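Local coordinates for protein putative phosphosugar isomerases (PDB 3FKJ) that probably binds phosphorylated sugars through its SIS (sugar isomerase) domains and may isomerise them, though its exact substrate and reaction are not established, at residues A[40-45]-A[68-73]; A[90-95]-A[118-123]; A[195-200]-A[322-327]; A[149-154]-A[185-190]; A[64-69]-A[165-170]. One frame throughout, in Å; residues are numbered along the deposited sequence.

Interaction 1: residues A[40-45]-A[68-73]; sequences IERVWF and KLAVGY
R42 lays the flat of its guanidinium over A70, where strands 42-47 and 70-75 run side by side in the parallel sheet of the SIS domain, a doubly wound alpha/beta fold. The CB of A70 sits over the centre of the guanidinium, 3.4 Å from R42 CZ; a methyl is small enough to fit beneath the flat group. The bend of the R42 chain at chi3 (72°) brings the group back over its neighbour, and its NH1 is then bonded to the carbonyl of L69 of the second subunit. On the same face, the W44 indole fills the hollow above G72, with CD1 3.6 Å from G72 CA; glycine, with no CB, lets the indole come down close to the backbone.

The other face carries the bumps of V43, F45, V71 and Y73. At the start of the pairing L69, just ahead of its strand, meets V43 CG2 with its CD2 at 3.7 Å, while its CD1 rests beside I40 CG2. Further along, V71 presents CG1 to the edge of the F45 ring, 3.8 Å from CE2, and the ring in turn has V43 CG1 over one of its faces. The valine methyls thus fill the gaps between larger groups. Y73 turns its CD1 toward F45 CB.

Between the faces, backbone bonds run alternately from one strand to the other, including V43 N to A70 O and G72 N to V43 O. At the last of them, F45 N reaches G72 O over 2.9 Å.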
# COMPACT_ATOMS: atom_id res chain seq x y z
N ILE A 40 5.79 -7.20 -23.18
CA ILE A 40 5.70 -6.75 -21.81
C ILE A 40 4.32 -6.21 -21.59
O ILE A 40 4.06 -5.02 -21.81
CB ILE A 40 6.78 -5.71 -21.38
CG1 ILE A 40 8.20 -6.27 -21.62
CG2 ILE A 40 6.61 -5.37 -19.87
CD1 ILE A 40 9.33 -5.26 -21.35
N GLU A 41 3.42 -7.07 -21.12
CA GLU A 41 2.02 -6.69 -20.88
C GLU A 41 1.75 -6.34 -19.42
O GLU A 41 0.81 -5.59 -19.12
CB GLU A 41 1.10 -7.82 -21.32
CG GLU A 41 1.01 -7.96 -22.82
CD GLU A 41 0.43 -9.29 -23.25
OE1 GLU A 41 -0.46 -9.83 -22.56
OE2 GLU A 41 0.90 -9.82 -24.26
N ARG A 42 2.53 -6.94 -18.51
CA ARG A 42 2.39 -6.76 -17.07
C ARG A 42 3.77 -6.71 -16.46
O ARG A 42 4.67 -7.43 -16.89
CB ARG A 42 1.60 -7.90 -16.45
CG ARG A 42 0.29 -8.20 -17.12
CD ARG A 42 -0.50 -9.18 -16.29
NE ARG A 42 -1.03 -8.56 -15.07
CZ ARG A 42 -2.30 -8.15 -14.88
NH1 ARG A 42 -3.21 -8.30 -15.84
NH2 ARG A 42 -2.65 -7.61 -13.72
N VAL A 43 3.93 -5.84 -15.47
CA VAL A 43 5.10 -5.79 -14.61
C VAL A 43 4.66 -6.04 -13.16
O VAL A 43 3.57 -5.56 -12.75
CB VAL A 43 5.80 -4.39 -14.70
CG1 VAL A 43 7.07 -4.35 -13.89
CG2 VAL A 43 6.09 -4.07 -16.14
N TRP A 44 5.46 -6.82 -12.43
CA TRP A 44 5.42 -6.84 -10.98
C TRP A 44 6.73 -6.39 -10.41
O TRP A 44 7.81 -6.85 -10.82
CB TRP A 44 5.11 -8.23 -10.41
CG TRP A 44 3.68 -8.61 -10.47
CD1 TRP A 44 2.74 -8.41 -9.48
CD2 TRP A 44 3.01 -9.22 -11.54
NE1 TRP A 44 1.54 -8.87 -9.89
CE2 TRP A 44 1.67 -9.41 -11.14
CE3 TRP A 44 3.41 -9.62 -12.82
CZ2 TRP A 44 0.71 -10.00 -11.98
CZ3 TRP A 44 2.46 -10.25 -13.64
CH2 TRP A 44 1.12 -10.41 -13.22
N PHE A 45 6.62 -5.48 -9.46
CA PHE A 45 7.67 -5.17 -8.51
C PHE A 45 7.51 -6.02 -7.25
O PHE A 45 6.49 -5.95 -6.57
CB PHE A 45 7.60 -3.71 -8.15
CG PHE A 45 7.85 -2.82 -9.31
CD1 PHE A 45 9.13 -2.69 -9.83
CD2 PHE A 45 6.79 -2.13 -9.90
CE1 PHE A 45 9.37 -1.85 -10.91
CE2 PHE A 45 7.01 -1.30 -10.99
CZ PHE A 45 8.31 -1.15 -11.49
N LYS A 68 -1.13 1.03 -21.24
CA LYS A 68 -1.40 -0.37 -21.60
C LYS A 68 -1.00 -1.35 -20.51
O LYS A 68 -1.58 -2.42 -20.37
CB LYS A 68 -0.66 -0.75 -22.87
CG LYS A 68 -1.03 0.06 -24.11
CD LYS A 68 -0.13 -0.41 -25.28
CE LYS A 68 -0.28 0.40 -26.53
NZ LYS A 68 0.38 -0.33 -27.65
N LEU A 69 -0.02 -0.97 -19.72
CA LEU A 69 0.56 -1.86 -18.74
C LEU A 69 -0.28 -2.07 -17.51
O LEU A 69 -0.87 -1.12 -16.98
CB LEU A 69 1.87 -1.24 -18.30
CG LEU A 69 3.07 -2.09 -18.01
CD1 LEU A 69 3.47 -2.74 -19.32
CD2 LEU A 69 4.16 -1.17 -17.47
N ALA A 70 -0.33 -3.31 -17.03
CA ALA A 70 -0.84 -3.62 -15.71
C ALA A 70 0.40 -3.73 -14.81
O ALA A 70 1.34 -4.46 -15.14
CB ALA A 70 -1.63 -4.90 -15.74
N VAL A 71 0.40 -2.96 -13.70
CA VAL A 71 1.55 -2.84 -12.80
C VAL A 71 1.20 -3.32 -11.38
O VAL A 71 0.26 -2.81 -10.76
CB VAL A 71 2.10 -1.40 -12.80
CG1 VAL A 71 3.29 -1.27 -11.85
CG2 VAL A 71 2.52 -1.02 -14.23
N GLY A 72 1.96 -4.32 -10.91
CA GLY A 72 1.82 -4.91 -9.60
C GLY A 72 2.96 -4.55 -8.69
O GLY A 72 4.04 -4.18 -9.17
N TYR A 73 2.72 -4.66 -7.39
CA TYR A 73 3.66 -4.21 -6.35
C TYR A 73 3.38 -4.99 -5.09
O TYR A 73 2.36 -4.78 -4.43
CB TYR A 73 3.46 -2.73 -6.16
CG TYR A 73 4.25 -2.03 -5.08
CD1 TYR A 73 5.50 -1.47 -5.36
CD2 TYR A 73 3.71 -1.83 -3.83
CE1 TYR A 73 6.20 -0.79 -4.40
CE2 TYR A 73 4.42 -1.16 -2.85
CZ TYR A 73 5.65 -0.62 -3.16
OH TYR A 73 6.33 0.05 -2.21
O HOH W 1 -1.80 -5.79 -19.65

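Interaction 2: residues A[90-95]-A[118-123]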
# COMPACT_ATOMS: atom_id res chain seq x y z
N ASN A 90 4.19 -13.19 -20.87
CA ASN A 90 4.35 -11.77 -21.21
C ASN A 90 4.36 -10.82 -20.00
O ASN A 90 4.03 -9.63 -20.10
CB ASN A 90 3.26 -11.39 -22.21
CG ASN A 90 3.39 -12.16 -23.52
OD1 ASN A 90 4.46 -12.23 -24.13
ND2 ASN A 90 2.29 -12.77 -23.94
N SER A 91 4.75 -11.37 -18.86
CA SER A 91 5.00 -10.61 -17.63
C SER A 91 6.49 -10.43 -17.42
O SER A 91 7.29 -11.24 -17.86
CB SER A 91 4.44 -11.34 -16.40
OG SER A 91 3.06 -11.65 -16.51
N VAL A 92 6.84 -9.35 -16.75
CA VAL A 92 8.18 -9.08 -16.24
C VAL A 92 8.06 -8.90 -14.73
O VAL A 92 7.18 -8.18 -14.22
CB VAL A 92 8.81 -7.84 -16.90
CG1 VAL A 92 10.13 -7.49 -16.23
CG2 VAL A 92 8.98 -8.08 -18.44
N VAL A 93 8.90 -9.62 -14.01
CA VAL A 93 8.91 -9.54 -12.54
C VAL A 93 10.28 -8.99 -12.14
O VAL A 93 11.32 -9.53 -12.51
CB VAL A 93 8.60 -10.90 -11.86
CG1 VAL A 93 8.62 -10.75 -10.31
CG2 VAL A 93 7.24 -11.45 -12.36
N ILE A 94 10.25 -7.87 -11.43
CA ILE A 94 11.45 -7.18 -11.06
C ILE A 94 11.59 -7.29 -9.56
O ILE A 94 10.73 -6.83 -8.80
CB ILE A 94 11.45 -5.70 -11.51
CG1 ILE A 94 11.08 -5.61 -12.98
CG2 ILE A 94 12.80 -5.01 -11.16
CD1 ILE A 94 10.88 -4.19 -13.51
N LEU A 95 12.68 -7.95 -9.14
CA LEU A 95 12.94 -8.26 -7.74
C LEU A 95 14.21 -7.56 -7.23
O LEU A 95 15.11 -7.28 -8.00
CB LEU A 95 12.99 -9.78 -7.56
CG LEU A 95 11.84 -10.55 -8.23
CD1 LEU A 95 12.30 -11.32 -9.47
CD2 LEU A 95 11.21 -11.51 -7.21
N ALA A 118 9.69 -13.12 -17.48
CA ALA A 118 11.06 -12.63 -17.38
C ALA A 118 11.28 -12.08 -15.99
O ALA A 118 10.40 -11.39 -15.43
CB ALA A 118 11.36 -11.58 -18.43
N THR A 119 12.46 -12.37 -15.44
CA THR A 119 12.83 -11.89 -14.12
C THR A 119 14.05 -10.93 -14.22
O THR A 119 14.99 -11.23 -14.90
CB THR A 119 13.14 -13.06 -13.15
OG1 THR A 119 14.10 -13.93 -13.75
CG2 THR A 119 11.89 -13.84 -12.83
N ILE A 120 13.96 -9.77 -13.57
CA ILE A 120 15.10 -8.84 -13.43
C ILE A 120 15.41 -8.77 -11.94
O ILE A 120 14.55 -8.39 -11.13
CB ILE A 120 14.80 -7.41 -13.97
CG1 ILE A 120 14.34 -7.42 -15.44
CG2 ILE A 120 16.02 -6.50 -13.79
CD1 ILE A 120 13.84 -6.07 -15.94
N GLY A 121 16.64 -9.12 -11.59
CA GLY A 121 17.08 -9.12 -10.20
C GLY A 121 18.04 -7.99 -9.91
O GLY A 121 19.10 -7.89 -10.56
N LEU A 122 17.67 -7.13 -8.94
CA LEU A 122 18.56 -6.08 -8.43
C LEU A 122 19.25 -6.59 -7.15
O LEU A 122 18.58 -7.00 -6.18
CB LEU A 122 17.77 -4.80 -8.13
CG LEU A 122 17.26 -3.87 -9.24
CD1 LEU A 122 16.35 -4.58 -10.21
CD2 LEU A 122 16.49 -2.75 -8.58
N VAL A 123 20.59 -6.61 -7.16
CA VAL A 123 21.37 -7.09 -6.01
C VAL A 123 22.48 -6.10 -5.70
O VAL A 123 22.91 -5.35 -6.56
CB VAL A 123 22.01 -8.50 -6.25
CG1 VAL A 123 20.95 -9.54 -6.60
CG2 VAL A 123 23.11 -8.45 -7.32
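I94 packs alongside I120 on one face of the sheet, and its branches show how two parallel strands share their apolar surface. I94 CB lies 4.1 Å from the carbonyl oxygen of I120. From there CG1 extends to within 4.1 Å of I120 CD1, with CG1 beside its own backbone N (chi1 -51°). This leaves CG2 on the carbonyl side, pressed against L122 CD1 at 3.7 Å. CD1, the tip, leaves the neighbouring strand and packs on I166 of helix 155-170. One isoleucine thus joins two residues of strand 118-123 to the helix above them. I120 CD1 also reaches V92 CG1, 4.0 Å away, while A118 adds only a methyl beside V92.

On the opposite face, L95 swings CD1 toward T119 CB, and helix 103-115 packs there with alanines, whose small side chains let it come close. The threonine's OG1 is taken up by the backbone of Y133 and D135, so this buried hydroxyl does not go without partners.

Five backbone hydrogen bonds connect the strands; L122 N to L95 O, at 2.7 Å, is nearly straight (175°). Beta-branched side chains suit this extended backbone, and no exposed residue takes part. Strand 91-97, helix 103-115 and strand 118-123 form a beta-alpha-beta crossover, the repeating unit of the doubly wound alpha/beta fold to which SIS domains belong.

Interaction 3: residues A[195-200]-A[322-327]; sequences RQVQED and DVYNLA
Where helix 186-196 gives way to helix 198-208, the chain passes V197 and Q198 against helix 313-331; the closest backbone approach is between the CA atoms of Q198 and V323, 6.8 Å apart. V197 and V323 both point into the gap. Their methyls V197 CG2 and V323 CG1 meet at 3.7 Å, compact branched groups that let the helices come close. Q198, bent at chi2 (-63°), folds its amide back across V323 CG1, and its NE2 is bonded to the hydroxyl of Y145.

Y324 reaches farther. Its ring passes V197, whose CB lies 3.8 Å from CE1, and packs on Q292 and I294 of strand 290-295, at the border of the four-stranded parallel sheet. Y324 OH donates to D200 OD2 at 2.7 Å, meeting the anti lone pair of that oxygen. OD2 lies in the ring plane at its edge, the carboxylate plane turned 78° from the ring.

D200 is shared widely: OD2 also accepts from Q292 and OD1 forms a salt bridge with R203. With this many donors around it, the carboxylate is probably held in its charged form, and the tyrosine hydroxyl is a directional anchor at one end of a contact made mostly by packing.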
# COMPACT_ATOMS: atom_id res chain seq x y z
N ARG A 195 23.72 18.78 1.72
CA ARG A 195 24.46 19.86 2.36
C ARG A 195 23.51 20.88 2.99
O ARG A 195 23.66 21.28 4.12
CB ARG A 195 25.37 20.55 1.36
CG ARG A 195 26.31 21.59 2.00
CD ARG A 195 26.59 22.75 1.05
NE ARG A 195 26.86 22.29 -0.31
CZ ARG A 195 26.00 22.31 -1.33
NH1 ARG A 195 24.75 22.76 -1.17
NH2 ARG A 195 26.40 21.86 -2.52
N GLN A 196 22.51 21.29 2.23
CA GLN A 196 21.51 22.25 2.69
C GLN A 196 20.79 21.86 4.00
O GLN A 196 20.40 22.75 4.75
CB GLN A 196 20.51 22.45 1.56
CG GLN A 196 19.35 23.38 1.82
CD GLN A 196 18.53 23.61 0.55
OE1 GLN A 196 18.87 23.10 -0.54
NE2 GLN A 196 17.45 24.36 0.68
N VAL A 197 20.61 20.56 4.28
CA VAL A 197 19.81 20.14 5.45
C VAL A 197 20.61 19.84 6.73
O VAL A 197 20.01 19.50 7.76
CB VAL A 197 18.96 18.91 5.12
CG1 VAL A 197 18.11 19.18 3.89
CG2 VAL A 197 19.82 17.69 4.94
N GLN A 198 21.94 19.98 6.69
CA GLN A 198 22.81 19.63 7.83
C GLN A 198 22.37 20.31 9.10
O GLN A 198 22.32 19.69 10.16
CB GLN A 198 24.28 20.00 7.58
CG GLN A 198 24.94 19.29 6.39
CD GLN A 198 25.01 17.78 6.54
OE1 GLN A 198 25.14 17.26 7.65
NE2 GLN A 198 24.92 17.07 5.40
N GLU A 199 22.07 21.59 9.01
CA GLU A 199 21.74 22.37 10.19
C GLU A 199 20.38 21.95 10.72
O GLU A 199 20.23 21.64 11.89
CB GLU A 199 21.73 23.86 9.86
CG GLU A 199 21.77 24.80 11.05
CD GLU A 199 22.18 26.23 10.67
OE1 GLU A 199 22.34 26.53 9.46
OE2 GLU A 199 22.34 27.07 11.59
N ASP A 200 19.40 21.92 9.82
CA ASP A 200 18.04 21.50 10.20
C ASP A 200 18.04 20.11 10.84
O ASP A 200 17.36 19.90 11.84
CB ASP A 200 17.09 21.56 9.00
CG ASP A 200 15.63 21.38 9.40
OD1 ASP A 200 15.15 22.15 10.23
OD2 ASP A 200 14.96 20.45 8.88
N ASP A 322 18.81 10.42 4.80
CA ASP A 322 20.07 9.85 5.34
C ASP A 322 20.69 10.80 6.34
O ASP A 322 21.25 10.36 7.35
CB ASP A 322 21.09 9.55 4.24
CG ASP A 322 20.84 8.22 3.52
OD1 ASP A 322 20.11 7.36 4.05
OD2 ASP A 322 21.39 8.01 2.42
N VAL A 323 20.54 12.10 6.07
CA VAL A 323 21.16 13.14 6.91
C VAL A 323 20.40 13.23 8.22
O VAL A 323 21.00 13.18 9.28
CB VAL A 323 21.24 14.54 6.18
CG1 VAL A 323 21.93 15.60 7.07
CG2 VAL A 323 21.93 14.40 4.80
N TYR A 324 19.07 13.32 8.15
CA TYR A 324 18.27 13.39 9.36
C TYR A 324 18.42 12.11 10.19
O TYR A 324 18.51 12.20 11.40
CB TYR A 324 16.80 13.61 9.03
CG TYR A 324 16.51 14.97 8.48
CD1 TYR A 324 16.64 15.23 7.13
CD2 TYR A 324 16.09 16.00 9.32
CE1 TYR A 324 16.39 16.48 6.61
CE2 TYR A 324 15.82 17.25 8.81
CZ TYR A 324 15.97 17.49 7.45
OH TYR A 324 15.70 18.75 6.91
N ASN A 325 18.44 10.96 9.52
CA ASN A 325 18.59 9.65 10.19
C ASN A 325 19.88 9.47 10.98
O ASN A 325 19.84 8.88 12.07
CB ASN A 325 18.45 8.49 9.21
CG ASN A 325 17.12 8.48 8.52
OD1 ASN A 325 16.19 9.15 8.95
ND2 ASN A 325 17.02 7.73 7.44
N LEU A 326 21.00 9.94 10.43
CA LEU A 326 22.27 9.91 11.16
C LEU A 326 22.23 10.90 12.34
O LEU A 326 22.60 10.56 13.47
CB LEU A 326 23.44 10.25 10.23
CG LEU A 326 24.86 9.89 10.66
CD1 LEU A 326 24.98 8.38 10.83
CD2 LEU A 326 25.86 10.40 9.66
N ALA A 327 21.78 12.12 12.09
CA ALA A 327 21.64 13.10 13.16
C ALA A 327 20.77 12.57 14.33
O ALA A 327 21.12 12.75 15.50
CB ALA A 327 21.07 14.39 12.62

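Interaction 4: residues A[149-154]-A[185-190]; sequences VDPAQQ and RFSDVV
The F186 side chain leaves the first turn of helix 186-196 with chi1 near 180° (-174°), which sends its ring toward P151 in the short 3-10 turn 151-153. The loop between strand 136-139 of the five-stranded sheet and helix 155-170 is thereby packed on helix 186-196. The proline's backbone (phi -57°, psi -36°) already suits such a turn, and its closed ring offers a compact apolar knob. P151 CB approaches the phenylalanine obliquely, 3.7 Å from CE2. One helical turn later, V190 lies beside the same knob, its CG1 4.0 Å from P151 CG, and CG2 of this valine rests over a face of the F186 ring. S187 completes the seat, with OG 3.9 Å from P151 CD; a small residue here lets the proline ring come down onto the helix.

D150 accepts from the side-chain amide of Q153, NE2 to OD2 at 2.9 Å and nearly in the amide plane, and more weakly from the backbone N of A152. Farther out, L315 and C319 of helix 313-331 pack against F186 and V190.

No hydrogen bond crosses between the segments. Apolar packing holds them, so the contact depends on fit and on burial of nonpolar surface, while the polar bonds lie within the 149-154 loop and probably help to define its turn.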
# COMPACT_ATOMS: atom_id res chain seq x y z
N VAL A 149 27.72 7.04 -3.00
CA VAL A 149 27.97 6.46 -4.29
C VAL A 149 27.17 7.33 -5.27
O VAL A 149 26.59 8.33 -4.87
CB VAL A 149 27.52 4.96 -4.38
CG1 VAL A 149 28.47 4.05 -3.60
CG2 VAL A 149 26.01 4.77 -3.92
N ASP A 150 27.12 6.94 -6.54
CA ASP A 150 26.32 7.63 -7.56
C ASP A 150 24.86 7.34 -7.26
O ASP A 150 24.49 6.18 -7.30
CB ASP A 150 26.66 7.07 -8.93
CG ASP A 150 25.97 7.80 -10.08
OD1 ASP A 150 25.31 8.85 -9.86
OD2 ASP A 150 26.12 7.30 -11.21
N PRO A 151 24.06 8.38 -6.92
CA PRO A 151 22.62 8.26 -6.68
C PRO A 151 21.81 7.67 -7.87
O PRO A 151 20.87 6.91 -7.67
CB PRO A 151 22.19 9.70 -6.39
CG PRO A 151 23.40 10.40 -5.98
CD PRO A 151 24.53 9.77 -6.72
N ALA A 152 22.21 8.01 -9.10
CA ALA A 152 21.58 7.48 -10.31
C ALA A 152 21.78 5.96 -10.47
O ALA A 152 21.16 5.34 -11.32
CB ALA A 152 22.15 8.25 -11.58
N GLN A 153 22.65 5.37 -9.66
CA GLN A 153 22.89 3.90 -9.66
C GLN A 153 22.44 3.19 -8.38
O GLN A 153 22.67 1.98 -8.20
CB GLN A 153 24.36 3.63 -9.84
CG GLN A 153 24.89 4.15 -11.12
CD GLN A 153 26.27 3.67 -11.32
OE1 GLN A 153 26.51 2.46 -11.32
NE2 GLN A 153 27.21 4.61 -11.47
N GLN A 154 21.75 3.91 -7.52
CA GLN A 154 21.14 3.29 -6.36
C GLN A 154 19.85 2.52 -6.67
O GLN A 154 19.20 2.73 -7.70
CB GLN A 154 20.95 4.32 -5.25
CG GLN A 154 22.30 4.78 -4.66
CD GLN A 154 22.14 5.97 -3.74
OE1 GLN A 154 21.17 6.70 -3.83
NE2 GLN A 154 23.08 6.16 -2.88
N ARG A 185 21.35 15.37 -13.83
CA ARG A 185 21.49 16.47 -12.88
C ARG A 185 21.26 16.01 -11.45
O ARG A 185 21.41 16.78 -10.49
CB ARG A 185 20.50 17.59 -13.22
CG ARG A 185 20.95 18.45 -14.37
CD ARG A 185 20.05 19.65 -14.55
NE ARG A 185 18.78 19.27 -15.16
CZ ARG A 185 18.62 18.97 -16.45
NH1 ARG A 185 19.66 18.99 -17.29
NH2 ARG A 185 17.42 18.65 -16.91
N PHE A 186 20.93 14.74 -11.30
CA PHE A 186 20.38 14.26 -10.05
C PHE A 186 21.44 14.24 -8.95
O PHE A 186 21.15 14.61 -7.81
CB PHE A 186 19.75 12.88 -10.21
CG PHE A 186 19.03 12.40 -8.97
CD1 PHE A 186 18.00 13.15 -8.40
CD2 PHE A 186 19.39 11.20 -8.37
CE1 PHE A 186 17.30 12.69 -7.26
CE2 PHE A 186 18.73 10.76 -7.22
CZ PHE A 186 17.68 11.51 -6.67
N SER A 187 22.66 13.81 -9.30
CA SER A 187 23.74 13.72 -8.32
C SER A 187 24.06 15.08 -7.72
O SER A 187 24.26 15.17 -6.51
CB SER A 187 25.01 13.14 -8.92
OG SER A 187 26.06 13.15 -7.96
N ASP A 188 24.10 16.11 -8.57
CA ASP A 188 24.33 17.47 -8.08
C ASP A 188 23.21 17.96 -7.19
O ASP A 188 23.48 18.58 -6.16
CB ASP A 188 24.49 18.46 -9.24
CG ASP A 188 25.85 18.29 -9.97
OD1 ASP A 188 26.78 17.54 -9.47
OD2 ASP A 188 25.92 18.87 -11.08
N VAL A 189 21.97 17.66 -7.57
CA VAL A 189 20.82 18.03 -6.72
C VAL A 189 20.88 17.28 -5.37
O VAL A 189 20.73 17.91 -4.31
CB VAL A 189 19.46 17.86 -7.47
CG1 VAL A 189 18.27 17.82 -6.48
CG2 VAL A 189 19.28 19.01 -8.47
N VAL A 190 21.12 15.97 -5.39
CA VAL A 190 21.26 15.19 -4.15
C VAL A 190 22.34 15.79 -3.23
O VAL A 190 22.08 16.07 -2.06
CB VAL A 190 21.48 13.66 -4.42
CG1 VAL A 190 22.02 12.95 -3.16
CG2 VAL A 190 20.14 12.96 -4.89

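Interaction 5: residues A[64-69]-A[165-170]; sequences CEASKL and EILAQT
L167 reaches from helix 155-170 to the end of helix 56-65, dividing its two methyls between neighbouring residues. CD2 meets E65 CB at 3.7 Å, while CD1 lies 3.6 Å from A66 CA and close to the alanine methyl. The leucine's CG lies opposite the backbone N (chi1 176°), which carries the methyls across the gap, and at A66, where the chain leaves the helix, a small side chain leaves room for them. One residue earlier, I166 turns CG2 to L69 CD2, 3.9 Å away, the two side chains crossing at about a right angle.

Toward the surface the contact becomes polar. K68 NZ and the carbonyl oxygen of T170 are too far apart to bond directly, and a water joins them, 3.1 Å from K68 NZ and 2.6 Å from T170 O. A long lysine suits this exposed position because its chain can span to the water.

Farther out, T170 OG1 bonds back to I166 O. E171 accepts from the backbone N of S67 and of K68, holding the loop that follows helix 56-65. The carboxylate of E65 leads away from L167 to the hydroxyl of Y311, and also forms a salt bridge with K85 of the second subunit. I166 and L69 pack against the sheet face that carries V43 and I94, consistent with the layered helix-on-sheet build of the SIS fold.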
# COMPACT_ATOMS: atom_id res chain seq x y z
N CYS A 64 1.15 6.51 -13.39
CA CYS A 64 0.82 7.79 -13.98
C CYS A 64 0.86 7.82 -15.50
O CYS A 64 0.02 8.42 -16.11
CB CYS A 64 1.78 8.85 -13.46
SG CYS A 64 1.53 9.28 -11.73
N GLU A 65 1.87 7.18 -16.08
CA GLU A 65 2.25 7.41 -17.47
C GLU A 65 1.90 6.28 -18.46
O GLU A 65 1.58 6.58 -19.59
CB GLU A 65 3.74 7.69 -17.56
CG GLU A 65 4.22 8.97 -16.90
CD GLU A 65 3.69 10.25 -17.55
OE1 GLU A 65 3.37 10.31 -18.77
OE2 GLU A 65 3.59 11.21 -16.82
N ALA A 66 1.94 5.02 -18.03
CA ALA A 66 1.62 3.85 -18.88
C ALA A 66 0.12 3.61 -19.01
O ALA A 66 -0.55 3.41 -18.02
CB ALA A 66 2.28 2.59 -18.32
N SER A 67 -0.39 3.57 -20.26
CA SER A 67 -1.79 3.28 -20.57
C SER A 67 -2.12 1.82 -20.84
O SER A 67 -3.28 1.41 -20.71
CB SER A 67 -2.24 4.10 -21.79
OG SER A 67 -2.09 5.47 -21.51
N LYS A 68 -1.13 1.03 -21.24
CA LYS A 68 -1.40 -0.37 -21.60
C LYS A 68 -1.00 -1.35 -20.51
O LYS A 68 -1.58 -2.42 -20.37
CB LYS A 68 -0.66 -0.75 -22.87
CG LYS A 68 -1.03 0.06 -24.11
CD LYS A 68 -0.13 -0.41 -25.28
CE LYS A 68 -0.28 0.40 -26.53
NZ LYS A 68 0.38 -0.33 -27.65
N LEU A 69 -0.02 -0.97 -19.72
CA LEU A 69 0.56 -1.86 -18.74
C LEU A 69 -0.28 -2.07 -17.51
O LEU A 69 -0.87 -1.12 -16.98
CB LEU A 69 1.87 -1.24 -18.30
CG LEU A 69 3.07 -2.09 -18.01
CD1 LEU A 69 3.47 -2.74 -19.32
CD2 LEU A 69 4.16 -1.17 -17.47
N GLU A 165 12.31 2.86 -19.30
CA GLU A 165 12.58 2.00 -20.46
C GLU A 165 11.45 1.08 -20.85
O GLU A 165 11.19 0.91 -22.05
CB GLU A 165 13.87 1.20 -20.23
CG GLU A 165 15.11 2.06 -20.24
CD GLU A 165 15.35 2.73 -21.60
OE1 GLU A 165 14.98 2.18 -22.66
OE2 GLU A 165 15.95 3.82 -21.59
N ILE A 166 10.73 0.55 -19.87
CA ILE A 166 9.53 -0.25 -20.17
C ILE A 166 8.51 0.59 -20.93
O ILE A 166 7.97 0.15 -21.92
CB ILE A 166 8.94 -0.93 -18.93
CG1 ILE A 166 9.92 -1.99 -18.39
CG2 ILE A 166 7.57 -1.58 -19.29
CD1 ILE A 166 9.66 -2.41 -16.94
N LEU A 167 8.28 1.81 -20.47
CA LEU A 167 7.31 2.68 -21.05
C LEU A 167 7.77 3.12 -22.40
O LEU A 167 7.01 3.05 -23.36
CB LEU A 167 7.05 3.93 -20.16
CG LEU A 167 6.09 5.00 -20.72
CD1 LEU A 167 4.64 4.57 -20.75
CD2 LEU A 167 6.26 6.34 -19.98
N ALA A 168 9.00 3.61 -22.49
CA ALA A 168 9.52 4.14 -23.73
C ALA A 168 9.52 3.08 -24.84
O ALA A 168 9.18 3.39 -25.97
CB ALA A 168 10.98 4.73 -23.55
N GLN A 169 9.92 1.84 -24.52
CA GLN A 169 10.11 0.83 -25.56
C GLN A 169 8.81 0.06 -25.89
O GLN A 169 8.80 -0.76 -26.79
CB GLN A 169 11.22 -0.15 -25.16
CG GLN A 169 12.63 0.47 -25.13
CD GLN A 169 13.71 -0.53 -24.80
OE1 GLN A 169 13.73 -1.64 -25.32
NE2 GLN A 169 14.62 -0.14 -23.92
N THR A 170 7.74 0.32 -25.13
CA THR A 170 6.43 -0.27 -25.40
C THR A 170 5.38 0.74 -25.86
O THR A 170 4.55 0.44 -26.70
CB THR A 170 5.89 -1.06 -24.17
OG1 THR A 170 5.66 -0.17 -23.06
CG2 THR A 170 6.87 -2.15 -23.75
O HOH W 2 3.18 -1.69 -27.38

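In the fold
Interactions 1 and 2 belong to one parallel sheet: strands 42-47 and 91-97 are neighbours in it, so the two contacts touch, W44 to I94 among others. Interaction 2 is wholly buried, whereas interaction 1 lies at the outer strand and reaches the second subunit, as does interaction 5, which shares K68 and L69 with it. I166 of interaction 5 packs on both sheet contacts. Interactions 3 and 4, both buried, use helix 186-196, and interaction 3 lies across the chain's centre from interactions 1, 2 and 5. Backbone bonds dominate the sheet; interaction 3 adds a tyrosine-carboxylate bond, interaction 5 a water bridge, and interaction 4, a loop on a helix, is apolar packing with no hydrogen bond across it.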